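Local coordinates for protein HMG-CoA Lyase (Bacillus subtilis subsp. subtilis, PDB 1YDO) that belongs to the HMGL-like family of TIM-barrel proteins and is probably an enzyme, at residues L121-Q132 and A165-E173; A250-M258 and V268-A277. One frame throughout, in Å; residues are numbered along the deposited sequence.

Contact 1. Residues L121-Q132 and A165-E173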
ATOM      1  N   LEU A 121     -24.965   7.826 -21.306  1.00 59.28           N
ATOM      2  CA  LEU A 121     -24.166   8.702 -22.142  1.00 59.35           C
ATOM      3  C   LEU A 121     -25.021   9.890 -22.549  1.00 58.87           C
ATOM      4  O   LEU A 121     -24.605  11.044 -22.460  1.00 57.88           O
ATOM      5  CB  LEU A 121     -23.691   7.952 -23.384  1.00 59.05           C
ATOM      6  CG  LEU A 121     -22.639   8.642 -24.257  1.00 59.80           C
ATOM      7  CD1 LEU A 121     -21.323   8.794 -23.498  1.00 60.38           C
ATOM      8  CD2 LEU A 121     -22.419   7.811 -25.500  1.00 59.74           C
ATOM      9  N   HIS A 122     -26.233   9.592 -22.982  1.00 59.66           N
ATOM     10  CA  HIS A 122     -27.157  10.625 -23.413  1.00 60.49           C
ATOM     11  C   HIS A 122     -27.482  11.597 -22.276  1.00 59.76           C
ATOM     12  O   HIS A 122     -27.607  12.803 -22.493  1.00 59.03           O
ATOM     13  CB  HIS A 122     -28.437   9.973 -23.946  1.00 61.86           C
ATOM     14  CG  HIS A 122     -29.372  10.932 -24.617  1.00 63.75           C
ATOM     15  ND1 HIS A 122     -30.481  11.446 -23.993  1.00 64.71           N
ATOM     16  CD2 HIS A 122     -29.344  11.474 -25.862  1.00 64.62           C
ATOM     17  CE1 HIS A 122     -31.108  12.272 -24.823  1.00 65.51           C
ATOM     18  NE2 HIS A 122     -30.437  12.303 -25.957  1.00 65.71           N
ATOM     19  N   ILE A 123     -27.617  11.066 -21.064  1.00 59.21           N
ATOM     20  CA  ILE A 123     -27.929  11.895 -19.911  1.00 58.38           C
ATOM     21  C   ILE A 123     -26.790  12.873 -19.663  1.00 58.08           C
ATOM     22  O   ILE A 123     -26.975  14.093 -19.701  1.00 57.09           O
ATOM     23  CB  ILE A 123     -28.121  11.047 -18.628  1.00 58.17           C
ATOM     24  CG1 ILE A 123     -29.061   9.874 -18.898  1.00 58.01           C
ATOM     25  CG2 ILE A 123     -28.675  11.922 -17.510  1.00 58.10           C
ATOM     26  CD1 ILE A 123     -30.457  10.271 -19.355  1.00 58.74           C
ATOM     27  N   LEU A 124     -25.609  12.317 -19.410  1.00 57.83           N
ATOM     28  CA  LEU A 124     -24.417  13.110 -19.140  1.00 58.51           C
ATOM     29  C   LEU A 124     -24.221  14.154 -20.218  1.00 58.63           C
ATOM     30  O   LEU A 124     -23.881  15.301 -19.931  1.00 58.46           O
ATOM     31  CB  LEU A 124     -23.181  12.210 -19.081  1.00 58.35           C
ATOM     32  CG  LEU A 124     -23.248  11.002 -18.141  1.00 57.47           C
ATOM     33  CD1 LEU A 124     -21.864  10.376 -18.071  1.00 57.56           C
ATOM     34  CD2 LEU A 124     -23.724  11.423 -16.752  1.00 56.39           C
ATOM     35  N   LYS A 125     -24.434  13.744 -21.463  1.00 58.93           N
ATOM     36  CA  LYS A 125     -24.296  14.645 -22.601  1.00 59.37           C
ATOM     37  C   LYS A 125     -25.016  15.956 -22.309  1.00 58.04           C
ATOM     38  O   LYS A 125     -24.401  17.018 -22.281  1.00 57.26           O
ATOM     39  CB  LYS A 125     -24.911  14.009 -23.856  1.00 61.44           C
ATOM     40  CG  LYS A 125     -24.885  14.885 -25.117  1.00 62.67           C
ATOM     41  CD  LYS A 125     -25.545  14.168 -26.304  1.00 64.25           C
ATOM     42  CE  LYS A 125     -25.371  14.949 -27.597  1.00 64.50           C
ATOM     43  NZ  LYS A 125     -25.907  16.336 -27.479  1.00 64.72           N
ATOM     44  N   GLN A 126     -26.323  15.879 -22.088  1.00 57.51           N
ATOM     45  CA  GLN A 126     -27.070  17.094 -21.838  1.00 57.89           C
ATOM     46  C   GLN A 126     -26.811  17.624 -20.415  1.00 56.67           C
ATOM     47  O   GLN A 126     -26.768  18.839 -20.190  1.00 55.81           O
ATOM     48  CB  GLN A 126     -28.576  16.886 -22.133  1.00 58.69           C
ATOM     49  CG  GLN A 126     -28.920  16.576 -23.650  1.00 60.55           C
ATOM     50  CD  GLN A 126     -28.280  17.570 -24.681  1.00 61.91           C
ATOM     51  OE1 GLN A 126     -28.361  18.803 -24.530  1.00 62.36           O
ATOM     52  NE2 GLN A 126     -27.681  17.025 -25.735  1.00 63.32           N
ATOM     53  N   VAL A 127     -26.597  16.735 -19.451  1.00 54.97           N
ATOM     54  CA  VAL A 127     -26.318  17.194 -18.095  1.00 52.58           C
ATOM     55  C   VAL A 127     -25.055  18.055 -18.074  1.00 52.21           C
ATOM     56  O   VAL A 127     -24.932  18.980 -17.270  1.00 51.07           O
ATOM     57  CB  VAL A 127     -26.117  16.018 -17.160  1.00 51.42           C
ATOM     58  CG1 VAL A 127     -25.702  16.524 -15.796  1.00 50.07           C
ATOM     59  CG2 VAL A 127     -27.396  15.205 -17.090  1.00 52.30           C
ATOM     60  N   ASN A 128     -24.117  17.742 -18.965  1.00 50.98           N
ATOM     61  CA  ASN A 128     -22.866  18.492 -19.053  1.00 48.88           C
ATOM     62  C   ASN A 128     -23.112  19.818 -19.753  1.00 48.62           C
ATOM     63  O   ASN A 128     -22.601  20.858 -19.342  1.00 48.83           O
ATOM     64  CB  ASN A 128     -21.823  17.686 -19.834  1.00 48.23           C
ATOM     65  CG  ASN A 128     -20.589  18.508 -20.193  1.00 47.45           C
ATOM     66  OD1 ASN A 128     -19.872  18.983 -19.319  1.00 46.96           O
ATOM     67  ND2 ASN A 128     -20.341  18.677 -21.491  1.00 46.84           N
ATOM     68  N   ASN A 129     -23.907  19.768 -20.814  1.00 48.37           N
ATOM     69  CA  ASN A 129     -24.237  20.947 -21.602  1.00 49.36           C
ATOM     70  C   ASN A 129     -24.864  22.048 -20.733  1.00 49.07           C
ATOM     71  O   ASN A 129     -24.458  23.212 -20.795  1.00 47.19           O
ATOM     72  CB  ASN A 129     -25.185  20.537 -22.742  1.00 50.20           C
ATOM     73  CG  ASN A 129     -25.408  21.651 -23.765  1.00 52.39           C
ATOM     74  OD1 ASN A 129     -26.227  22.550 -23.548  1.00 53.41           O
ATOM     75  ND2 ASN A 129     -24.677  21.595 -24.888  1.00 50.96           N
ATOM     76  N   ASP A 130     -25.848  21.671 -19.922  1.00 49.31           N
ATOM     77  CA  ASP A 130     -26.521  22.630 -19.050  1.00 51.19           C
ATOM     78  C   ASP A 130     -25.593  23.127 -17.936  1.00 51.26           C
ATOM     79  O   ASP A 130     -25.660  24.289 -17.507  1.00 51.27           O
ATOM     80  CB  ASP A 130     -27.781  22.016 -18.422  1.00 51.54           C
ATOM     81  CG  ASP A 130     -28.803  21.564 -19.460  1.00 51.89           C
ATOM     82  OD1 ASP A 130     -28.782  22.092 -20.605  1.00 52.21           O
ATOM     83  OD2 ASP A 130     -29.638  20.696 -19.117  1.00 50.47           O
ATOM     84  N   ALA A 131     -24.725  22.246 -17.466  1.00 51.38           N
ATOM     85  CA  ALA A 131     -23.805  22.618 -16.414  1.00 51.96           C
ATOM     86  C   ALA A 131     -22.885  23.729 -16.884  1.00 52.42           C
ATOM     87  O   ALA A 131     -22.812  24.783 -16.259  1.00 52.78           O
ATOM     88  CB  ALA A 131     -22.996  21.414 -15.996  1.00 52.25           C
ATOM     89  N   GLN A 132     -22.190  23.493 -17.990  1.00 53.21           N
ATOM     90  CA  GLN A 132     -21.259  24.479 -18.523  1.00 54.69           C
ATOM     91  C   GLN A 132     -21.977  25.773 -18.864  1.00 55.48           C
ATOM     92  O   GLN A 132     -21.481  26.869 -18.590  1.00 54.30           O
ATOM     93  CB  GLN A 132     -20.554  23.924 -19.764  1.00 55.85           C
ATOM     94  CG  GLN A 132     -19.881  22.575 -19.505  1.00 58.50           C
ATOM     95  CD  GLN A 132     -18.903  22.144 -20.595  1.00 59.77           C
ATOM     96  OE1 GLN A 132     -19.228  22.145 -21.786  1.00 60.74           O
ATOM     97  NE2 GLN A 132     -17.701  21.753 -20.181  1.00 60.44           N
ATOM     98  N   ALA A 165     -16.433   9.697 -26.339  1.00 51.99           N
ATOM     99  CA  ALA A 165     -17.713  10.368 -26.253  1.00 51.01           C
ATOM    100  C   ALA A 165     -17.639  11.403 -25.133  1.00 50.23           C
ATOM    101  O   ALA A 165     -17.885  12.581 -25.358  1.00 50.06           O
ATOM    102  CB  ALA A 165     -18.818   9.363 -25.968  1.00 51.87           C
ATOM    103  N   LEU A 166     -17.280  10.965 -23.931  1.00 49.07           N
ATOM    104  CA  LEU A 166     -17.210  11.879 -22.813  1.00 47.89           C
ATOM    105  C   LEU A 166     -16.452  13.141 -23.160  1.00 48.03           C
ATOM    106  O   LEU A 166     -16.928  14.253 -22.919  1.00 49.03           O
ATOM    107  CB  LEU A 166     -16.572  11.218 -21.592  1.00 46.12           C
ATOM    108  CG  LEU A 166     -17.500  10.433 -20.669  1.00 44.75           C
ATOM    109  CD1 LEU A 166     -18.793  11.212 -20.476  1.00 43.74           C
ATOM    110  CD2 LEU A 166     -17.792   9.072 -21.253  1.00 44.83           C
ATOM    111  N   PHE A 167     -15.276  12.992 -23.744  1.00 48.05           N
ATOM    112  CA  PHE A 167     -14.502  14.172 -24.079  1.00 48.38           C
ATOM    113  C   PHE A 167     -15.169  14.996 -25.155  1.00 49.79           C
ATOM    114  O   PHE A 167     -15.082  16.226 -25.150  1.00 49.73           O
ATOM    115  CB  PHE A 167     -13.092  13.775 -24.495  1.00 45.89           C
ATOM    116  CG  PHE A 167     -12.156  13.632 -23.341  1.00 45.27           C
ATOM    117  CD1 PHE A 167     -11.870  14.729 -22.532  1.00 44.14           C
ATOM    118  CD2 PHE A 167     -11.564  12.407 -23.050  1.00 45.30           C
ATOM    119  CE1 PHE A 167     -11.007  14.612 -21.451  1.00 42.85           C
ATOM    120  CE2 PHE A 167     -10.696  12.278 -21.967  1.00 44.24           C
ATOM    121  CZ  PHE A 167     -10.416  13.385 -21.165  1.00 42.81           C
ATOM    122  N   GLU A 168     -15.848  14.311 -26.067  1.00 51.92           N
ATOM    123  CA  GLU A 168     -16.551  14.964 -27.170  1.00 53.63           C
ATOM    124  C   GLU A 168     -17.663  15.892 -26.662  1.00 52.82           C
ATOM    125  O   GLU A 168     -17.987  16.893 -27.302  1.00 53.08           O
ATOM    126  CB  GLU A 168     -17.148  13.902 -28.106  1.00 56.34           C
ATOM    127  CG  GLU A 168     -17.774  14.449 -29.394  1.00 59.85           C
ATOM    128  CD  GLU A 168     -18.913  13.578 -29.925  1.00 61.94           C
ATOM    129  OE1 GLU A 168     -18.695  12.361 -30.153  1.00 61.40           O
ATOM    130  OE2 GLU A 168     -20.033  14.121 -30.115  1.00 64.48           O
ATOM    131  N   PHE A 169     -18.251  15.551 -25.519  1.00 52.18           N
ATOM    132  CA  PHE A 169     -19.318  16.361 -24.930  1.00 50.83           C
ATOM    133  C   PHE A 169     -18.787  17.716 -24.441  1.00 50.31           C
ATOM    134  O   PHE A 169     -19.510  18.709 -24.442  1.00 50.00           O
ATOM    135  CB  PHE A 169     -19.967  15.613 -23.754  1.00 49.98           C
ATOM    136  CG  PHE A 169     -20.711  14.359 -24.149  1.00 50.88           C
ATOM    137  CD1 PHE A 169     -21.140  13.453 -23.170  1.00 51.19           C
ATOM    138  CD2 PHE A 169     -20.990  14.079 -25.483  1.00 51.69           C
ATOM    139  CE1 PHE A 169     -21.834  12.285 -23.514  1.00 50.12           C
ATOM    140  CE2 PHE A 169     -21.684  12.912 -25.838  1.00 51.94           C
ATOM    141  CZ  PHE A 169     -22.107  12.013 -24.848  1.00 50.24           C
ATOM    142  N   GLY A 170     -17.526  17.755 -24.017  1.00 49.73           N
ATOM    143  CA  GLY A 170     -16.962  19.004 -23.544  1.00 48.70           C
ATOM    144  C   GLY A 170     -16.476  18.959 -22.109  1.00 48.46           C
ATOM    145  O   GLY A 170     -16.125  19.992 -21.530  1.00 49.43           O
ATOM    146  N   ILE A 171     -16.446  17.768 -21.522  1.00 47.50           N
ATOM    147  CA  ILE A 171     -15.986  17.628 -20.145  1.00 46.53           C
ATOM    148  C   ILE A 171     -14.559  18.138 -20.040  1.00 44.94           C
ATOM    149  O   ILE A 171     -13.860  18.247 -21.039  1.00 45.65           O
ATOM    150  CB  ILE A 171     -16.011  16.165 -19.703  1.00 47.38           C
ATOM    151  CG1 ILE A 171     -15.165  15.331 -20.667  1.00 48.17           C
ATOM    152  CG2 ILE A 171     -17.452  15.662 -19.640  1.00 46.26           C
ATOM    153  CD1 ILE A 171     -14.960  13.894 -20.213  1.00 50.32           C
ATOM    154  N   SER A 172     -14.116  18.440 -18.833  1.00 43.43           N
ATOM    155  CA  SER A 172     -12.768  18.954 -18.673  1.00 42.78           C
ATOM    156  C   SER A 172     -11.764  17.919 -18.168  1.00 40.90           C
ATOM    157  O   SER A 172     -10.560  18.031 -18.423  1.00 40.89           O
ATOM    158  CB  SER A 172     -12.797  20.154 -17.731  1.00 44.11           C
ATOM    159  OG  SER A 172     -13.755  21.103 -18.173  1.00 47.62           O
ATOM    160  N   GLU A 173     -12.267  16.907 -17.464  1.00 38.33           N
ATOM    161  CA  GLU A 173     -11.422  15.863 -16.903  1.00 35.27           C
ATOM    162  C   GLU A 173     -12.166  14.540 -16.798  1.00 32.10           C
ATOM    163  O   GLU A 173     -13.289  14.488 -16.321  1.00 29.21           O
ATOM    164  CB  GLU A 173     -10.963  16.286 -15.521  1.00 35.11           C
ATOM    165  CG  GLU A 173      -9.811  15.497 -14.996  1.00 37.97           C
ATOM    166  CD  GLU A 173      -9.149  16.197 -13.831  1.00 40.19           C
ATOM    167  OE1 GLU A 173      -9.635  16.041 -12.696  1.00 41.51           O
ATOM    168  OE2 GLU A 173      -8.156  16.923 -14.056  1.00 41.57           O
TER
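Phe169 lies against the flank of the helix formed by Leu121-Gln132, its side chain a knob in the hole made by Leu121, Leu124, Lys125 and Asn128. Leu121, at the start of the segment, meets the far rim of the ring: Leu121 CG is 3.5 Å from Phe169 CZ, and the two side chains slant across each other. With CG anti to the backbone N (chi1 -170°), Leu121 also carries CD1 forward to Ala165 CB, 3.6 Å away, one turn before the phenylalanine. Deeper in, Leu124 CD1 and Leu166 CD1 meet at 4.0 Å, and Leu124 goes on to Val100 and Met102 of strand 97-103. Lys125 crosses the ring at about a right angle, its CB over one face, 3.6 Å from the Phe169 centroid, in a CH-pi contact; Ala165 O lies over the opposite face. In this TIM barrel the segments belong to helices 117-133 and 156-169, successive members of the outer layer, which run roughly parallel here, 24° apart, with strand 137-143 between them along the chain, an alpha-beta-alpha unit of the barrel. Helix 156-169 ends in a Schellman motif at Gly170, whose positive phi turns the chain inward toward strand 174-177. Gln132 reaches this turn, giving NE2 to Gly170 O at 2.7 Å; the donor stands well above the carbonyl plane, and the bond is bent to 145° at the hydrogen. Between ring and turn, Asn128 ND2 is 3.1 Å from Phe169 O at a poor angle for bonding, while OD1 of Asn128 is hydrogen-bonded to Thr138.

Contact 2. Residues A250-M258 and V268-A277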
ATOM      1  N   ALA A 250      -7.734   5.003  -1.693  1.00 48.49           N
ATOM      2  CA  ALA A 250      -6.459   5.248  -1.047  1.00 43.47           C
ATOM      3  C   ALA A 250      -6.563   6.425  -0.096  1.00 39.24           C
ATOM      4  O   ALA A 250      -7.207   7.418  -0.398  1.00 37.06           O
ATOM      5  CB  ALA A 250      -5.395   5.519  -2.101  1.00 44.23           C
ATOM      6  N   ALA A 251      -5.909   6.301   1.049  1.00 37.25           N
ATOM      7  CA  ALA A 251      -5.911   7.347   2.054  1.00 34.60           C
ATOM      8  C   ALA A 251      -5.189   8.580   1.534  1.00 32.91           C
ATOM      9  O   ALA A 251      -4.000   8.526   1.241  1.00 33.65           O
ATOM     10  CB  ALA A 251      -5.237   6.845   3.303  1.00 34.82           C
ATOM     11  N   THR A 252      -5.905   9.690   1.428  1.00 31.89           N
ATOM     12  CA  THR A 252      -5.317  10.931   0.944  1.00 31.09           C
ATOM     13  C   THR A 252      -3.967  11.237   1.567  1.00 30.39           C
ATOM     14  O   THR A 252      -3.036  11.577   0.860  1.00 31.38           O
ATOM     15  CB  THR A 252      -6.232  12.126   1.216  1.00 31.65           C
ATOM     16  OG1 THR A 252      -7.494  11.916   0.572  1.00 32.39           O
ATOM     17  CG2 THR A 252      -5.603  13.403   0.688  1.00 29.99           C
ATOM     18  N   GLU A 253      -3.859  11.144   2.886  1.00 29.84           N
ATOM     19  CA  GLU A 253      -2.598  11.446   3.532  1.00 30.27           C
ATOM     20  C   GLU A 253      -1.500  10.500   3.083  1.00 31.40           C
ATOM     21  O   GLU A 253      -0.356  10.913   2.918  1.00 32.98           O
ATOM     22  CB  GLU A 253      -2.741  11.418   5.051  1.00 30.82           C
ATOM     23  CG  GLU A 253      -3.355  10.149   5.608  1.00 33.84           C
ATOM     24  CD  GLU A 253      -4.862  10.130   5.507  1.00 33.30           C
ATOM     25  OE1 GLU A 253      -5.515   9.506   6.375  1.00 33.16           O
ATOM     26  OE2 GLU A 253      -5.402  10.742   4.566  1.00 37.18           O
ATOM     27  N   ASP A 254      -1.827   9.233   2.870  1.00 31.27           N
ATOM     28  CA  ASP A 254      -0.815   8.281   2.418  1.00 30.61           C
ATOM     29  C   ASP A 254      -0.314   8.693   1.042  1.00 28.59           C
ATOM     30  O   ASP A 254       0.862   8.550   0.720  1.00 25.79           O
ATOM     31  CB  ASP A 254      -1.415   6.878   2.344  1.00 34.99           C
ATOM     32  CG  ASP A 254      -1.742   6.316   3.703  1.00 38.85           C
ATOM     33  OD1 ASP A 254      -2.548   5.361   3.780  1.00 40.48           O
ATOM     34  OD2 ASP A 254      -1.183   6.828   4.701  1.00 42.14           O
ATOM     35  N   ILE A 255      -1.234   9.199   0.236  1.00 26.85           N
ATOM     36  CA  ILE A 255      -0.906   9.635  -1.098  1.00 26.01           C
ATOM     37  C   ILE A 255      -0.054  10.884  -1.024  1.00 26.69           C
ATOM     38  O   ILE A 255       0.954  10.991  -1.709  1.00 27.28           O
ATOM     39  CB  ILE A 255      -2.163   9.941  -1.901  1.00 23.47           C
ATOM     40  CG1 ILE A 255      -2.962   8.664  -2.073  1.00 21.76           C
ATOM     41  CG2 ILE A 255      -1.793  10.550  -3.224  1.00 21.83           C
ATOM     42  CD1 ILE A 255      -4.196   8.854  -2.868  1.00 22.83           C
ATOM     43  N   VAL A 256      -0.467  11.827  -0.191  1.00 27.55           N
ATOM     44  CA  VAL A 256       0.256  13.078  -0.039  1.00 28.36           C
ATOM     45  C   VAL A 256       1.638  12.812   0.525  1.00 29.74           C
ATOM     46  O   VAL A 256       2.614  13.420   0.092  1.00 31.33           O
ATOM     47  CB  VAL A 256      -0.472  14.044   0.914  1.00 28.64           C
ATOM     48  CG1 VAL A 256       0.374  15.268   1.152  1.00 28.84           C
ATOM     49  CG2 VAL A 256      -1.810  14.439   0.323  1.00 29.19           C
ATOM     50  N   TYR A 257       1.733  11.902   1.484  1.00 29.21           N
ATOM     51  CA  TYR A 257       3.017  11.612   2.085  1.00 30.73           C
ATOM     52  C   TYR A 257       4.009  11.059   1.087  1.00 31.65           C
ATOM     53  O   TYR A 257       5.071  11.635   0.861  1.00 32.05           O
ATOM     54  CB  TYR A 257       2.867  10.623   3.238  1.00 33.50           C
ATOM     55  CG  TYR A 257       4.189  10.058   3.743  1.00 32.73           C
ATOM     56  CD1 TYR A 257       4.734   8.896   3.195  1.00 34.33           C
ATOM     57  CD2 TYR A 257       4.902  10.707   4.742  1.00 33.22           C
ATOM     58  CE1 TYR A 257       5.972   8.395   3.632  1.00 35.81           C
ATOM     59  CE2 TYR A 257       6.135  10.217   5.191  1.00 34.48           C
ATOM     60  CZ  TYR A 257       6.666   9.063   4.630  1.00 34.78           C
ATOM     61  OH  TYR A 257       7.884   8.581   5.059  1.00 35.28           O
HETATM   62  N   MSE A 258       3.666   9.931   0.493  1.00 32.48           N
HETATM   63  CA  MSE A 258       4.573   9.321  -0.445  1.00 34.19           C
HETATM   64  C   MSE A 258       5.033  10.283  -1.526  1.00 33.72           C
HETATM   65  O   MSE A 258       6.204  10.295  -1.906  1.00 33.09           O
HETATM   66  CB  MSE A 258       3.936   8.108  -1.088  1.00 36.91           C
HETATM   67  CG  MSE A 258       4.889   7.410  -2.008  1.00 41.70           C
HETATM   68 SE   MSE A 258       3.962   6.115  -3.032  1.00 47.69          SE
HETATM   69  CE  MSE A 258       2.816   7.306  -4.038  1.00 43.99           C
ATOM     70  N   VAL A 268      -0.188  20.380  -0.241  1.00 36.09           N
ATOM     71  CA  VAL A 268      -1.036  19.974   0.864  1.00 38.04           C
ATOM     72  C   VAL A 268      -0.216  19.861   2.142  1.00 39.71           C
ATOM     73  O   VAL A 268       0.785  19.154   2.182  1.00 40.56           O
ATOM     74  CB  VAL A 268      -1.702  18.631   0.584  1.00 36.46           C
ATOM     75  CG1 VAL A 268      -2.600  18.244   1.741  1.00 34.77           C
ATOM     76  CG2 VAL A 268      -2.508  18.737  -0.689  1.00 38.92           C
ATOM     77  N   LYS A 269      -0.631  20.571   3.183  1.00 40.66           N
ATOM     78  CA  LYS A 269       0.075  20.505   4.448  1.00 42.62           C
ATOM     79  C   LYS A 269      -0.371  19.249   5.195  1.00 43.28           C
ATOM     80  O   LYS A 269      -1.319  19.274   5.986  1.00 42.65           O
ATOM     81  CB  LYS A 269      -0.226  21.756   5.255  1.00 45.57           C
ATOM     82  CG  LYS A 269       0.102  23.031   4.485  1.00 48.21           C
ATOM     83  CD  LYS A 269      -0.847  24.175   4.836  1.00 50.08           C
ATOM     84  CE  LYS A 269      -0.681  25.349   3.870  1.00 50.63           C
ATOM     85  NZ  LYS A 269      -1.726  26.410   4.037  1.00 50.44           N
ATOM     86  N   LEU A 270       0.334  18.154   4.922  1.00 45.11           N
ATOM     87  CA  LEU A 270       0.053  16.847   5.506  1.00 47.75           C
ATOM     88  C   LEU A 270      -0.350  16.895   6.978  1.00 49.20           C
ATOM     89  O   LEU A 270      -1.355  16.304   7.381  1.00 49.37           O
ATOM     90  CB  LEU A 270       1.271  15.937   5.325  1.00 46.88           C
ATOM     91  CG  LEU A 270       1.086  14.461   5.677  1.00 45.40           C
ATOM     92  CD1 LEU A 270      -0.113  13.891   4.934  1.00 44.14           C
ATOM     93  CD2 LEU A 270       2.355  13.705   5.322  1.00 45.29           C
ATOM     94  N   GLU A 271       0.444  17.596   7.777  1.00 50.97           N
ATOM     95  CA  GLU A 271       0.174  17.737   9.200  1.00 52.54           C
ATOM     96  C   GLU A 271      -1.308  18.042   9.417  1.00 51.93           C
ATOM     97  O   GLU A 271      -2.015  17.323  10.133  1.00 51.35           O
ATOM     98  CB  GLU A 271       1.046  18.861   9.774  1.00 55.23           C
ATOM     99  CG  GLU A 271       1.012  18.995  11.296  1.00 60.40           C
ATOM    100  CD  GLU A 271      -0.008  20.023  11.785  1.00 63.65           C
ATOM    101  OE1 GLU A 271      -0.218  20.126  13.024  1.00 63.84           O
ATOM    102  OE2 GLU A 271      -0.590  20.734  10.930  1.00 64.66           O
ATOM    103  N   LYS A 272      -1.785  19.103   8.782  1.00 51.40           N
ATOM    104  CA  LYS A 272      -3.181  19.483   8.914  1.00 51.02           C
ATOM    105  C   LYS A 272      -4.106  18.352   8.485  1.00 49.44           C
ATOM    106  O   LYS A 272      -5.049  18.017   9.204  1.00 49.26           O
ATOM    107  CB  LYS A 272      -3.470  20.732   8.077  1.00 52.87           C
ATOM    108  CG  LYS A 272      -2.688  21.971   8.515  1.00 55.75           C
ATOM    109  CD  LYS A 272      -3.166  23.229   7.783  1.00 58.20           C
ATOM    110  CE  LYS A 272      -2.409  24.479   8.237  1.00 58.78           C
ATOM    111  NZ  LYS A 272      -2.969  25.736   7.647  1.00 59.29           N
ATOM    112  N   LEU A 273      -3.832  17.766   7.320  1.00 47.73           N
ATOM    113  CA  LEU A 273      -4.658  16.676   6.789  1.00 45.99           C
ATOM    114  C   LEU A 273      -4.786  15.556   7.816  1.00 44.95           C
ATOM    115  O   LEU A 273      -5.888  15.109   8.129  1.00 43.32           O
ATOM    116  CB  LEU A 273      -4.038  16.119   5.507  1.00 46.38           C
ATOM    117  CG  LEU A 273      -4.873  15.092   4.750  1.00 46.29           C
ATOM    118  CD1 LEU A 273      -6.139  15.752   4.255  1.00 46.23           C
ATOM    119  CD2 LEU A 273      -4.082  14.539   3.585  1.00 48.23           C
ATOM    120  N   LEU A 274      -3.643  15.115   8.330  1.00 43.85           N
ATOM    121  CA  LEU A 274      -3.602  14.058   9.314  1.00 43.37           C
ATOM    122  C   LEU A 274      -4.505  14.398  10.484  1.00 44.52           C
ATOM    123  O   LEU A 274      -5.280  13.563  10.961  1.00 45.31           O
ATOM    124  CB  LEU A 274      -2.171  13.860   9.795  1.00 41.75           C
ATOM    125  CG  LEU A 274      -1.289  13.086   8.828  1.00 40.08           C
ATOM    126  CD1 LEU A 274       0.157  13.477   9.022  1.00 41.68           C
ATOM    127  CD2 LEU A 274      -1.476  11.595   9.052  1.00 41.43           C
ATOM    128  N   SER A 275      -4.409  15.636  10.947  1.00 44.65           N
ATOM    129  CA  SER A 275      -5.229  16.082  12.058  1.00 43.23           C
ATOM    130  C   SER A 275      -6.696  15.909  11.669  1.00 42.02           C
ATOM    131  O   SER A 275      -7.505  15.408  12.445  1.00 41.81           O
ATOM    132  CB  SER A 275      -4.916  17.551  12.376  1.00 42.99           C
ATOM    133  OG  SER A 275      -5.611  17.983  13.535  1.00 44.25           O
ATOM    134  N   ALA A 276      -7.025  16.305  10.450  1.00 41.36           N
ATOM    135  CA  ALA A 276      -8.393  16.195   9.979  1.00 42.94           C
ATOM    136  C   ALA A 276      -8.848  14.749   9.900  1.00 43.33           C
ATOM    137  O   ALA A 276     -10.002  14.449  10.204  1.00 43.92           O
ATOM    138  CB  ALA A 276      -8.533  16.848   8.629  1.00 43.06           C
ATOM    139  N   ALA A 277      -7.947  13.860   9.489  1.00 43.54           N
ATOM    140  CA  ALA A 277      -8.283  12.444   9.369  1.00 43.68           C
ATOM    141  C   ALA A 277      -8.639  11.885  10.730  1.00 43.72           C
ATOM    142  O   ALA A 277      -9.631  11.168  10.880  1.00 44.69           O
ATOM    143  CB  ALA A 277      -7.112  11.661   8.777  1.00 43.46           C
TER
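Glu253 and Leu273 cross at about a right angle where helices 252-261 and 270-284 pack nearly antiparallel, at 163° between the short segments. The CD2 methyl of Leu273 lies 3.4 Å from Glu253 CA and extends to Thr252 CG2, again with the two side chains at about a right angle. Val256 meets Leu273 differently, tip to tip, CG2 against CD2 at 4.0 Å; its other branch, CG1, reaches Val268 CB crosswise. Leu270 divides its two methyls: CD1 is 3.6 Å from Glu253 CB, whereas CD2 meets Tyr257 CB at 3.8 Å and lies in the plane of the tyrosine ring, at its edge. The Glu253 side chain is a knob among Leu270, Leu273, Leu274 and Ala277. Its CG sits between the backbone N and the carbonyl carbon (chi1 53°) and the chain bends again at chi2, carrying OE1 to within 3.6 Å of Ala277 CB. These helices follow the last barrel strand, 229-232, and their interface also rests on Ile9 of the first, 8-11. No hydrogen bond joins the two segments. The buried carboxylate of Glu253 is instead held from outside them, OE1 by Ser290 and OE2 by the backbone N of Gly235, so its aliphatic part can serve the apolar interface while its oxygens tie helix 252-261 to the surrounding loops.

Contacts 1 and 2 stand on opposite sides of the centre of the chain, about 32 Å apart between their centres and about 13 Å at their nearest atoms, so they do not touch. They follow one another in sequence, the first closing before the second opens. Contact 1 joins roughly parallel neighbours in the helical layer midway round the barrel; contact 2 joins a nearly antiparallel pair after the last strand, where the cylinder closes against strand 8-11. Lys10 on that strand forms a salt bridge with Glu173, at the end of segment 165-173, while its neighbour Glu11 is hydrogen-bonded to Thr252 in contact 2. Only contact 2 also reaches the second subunit, Tyr257 packing on Ala182 of that chain.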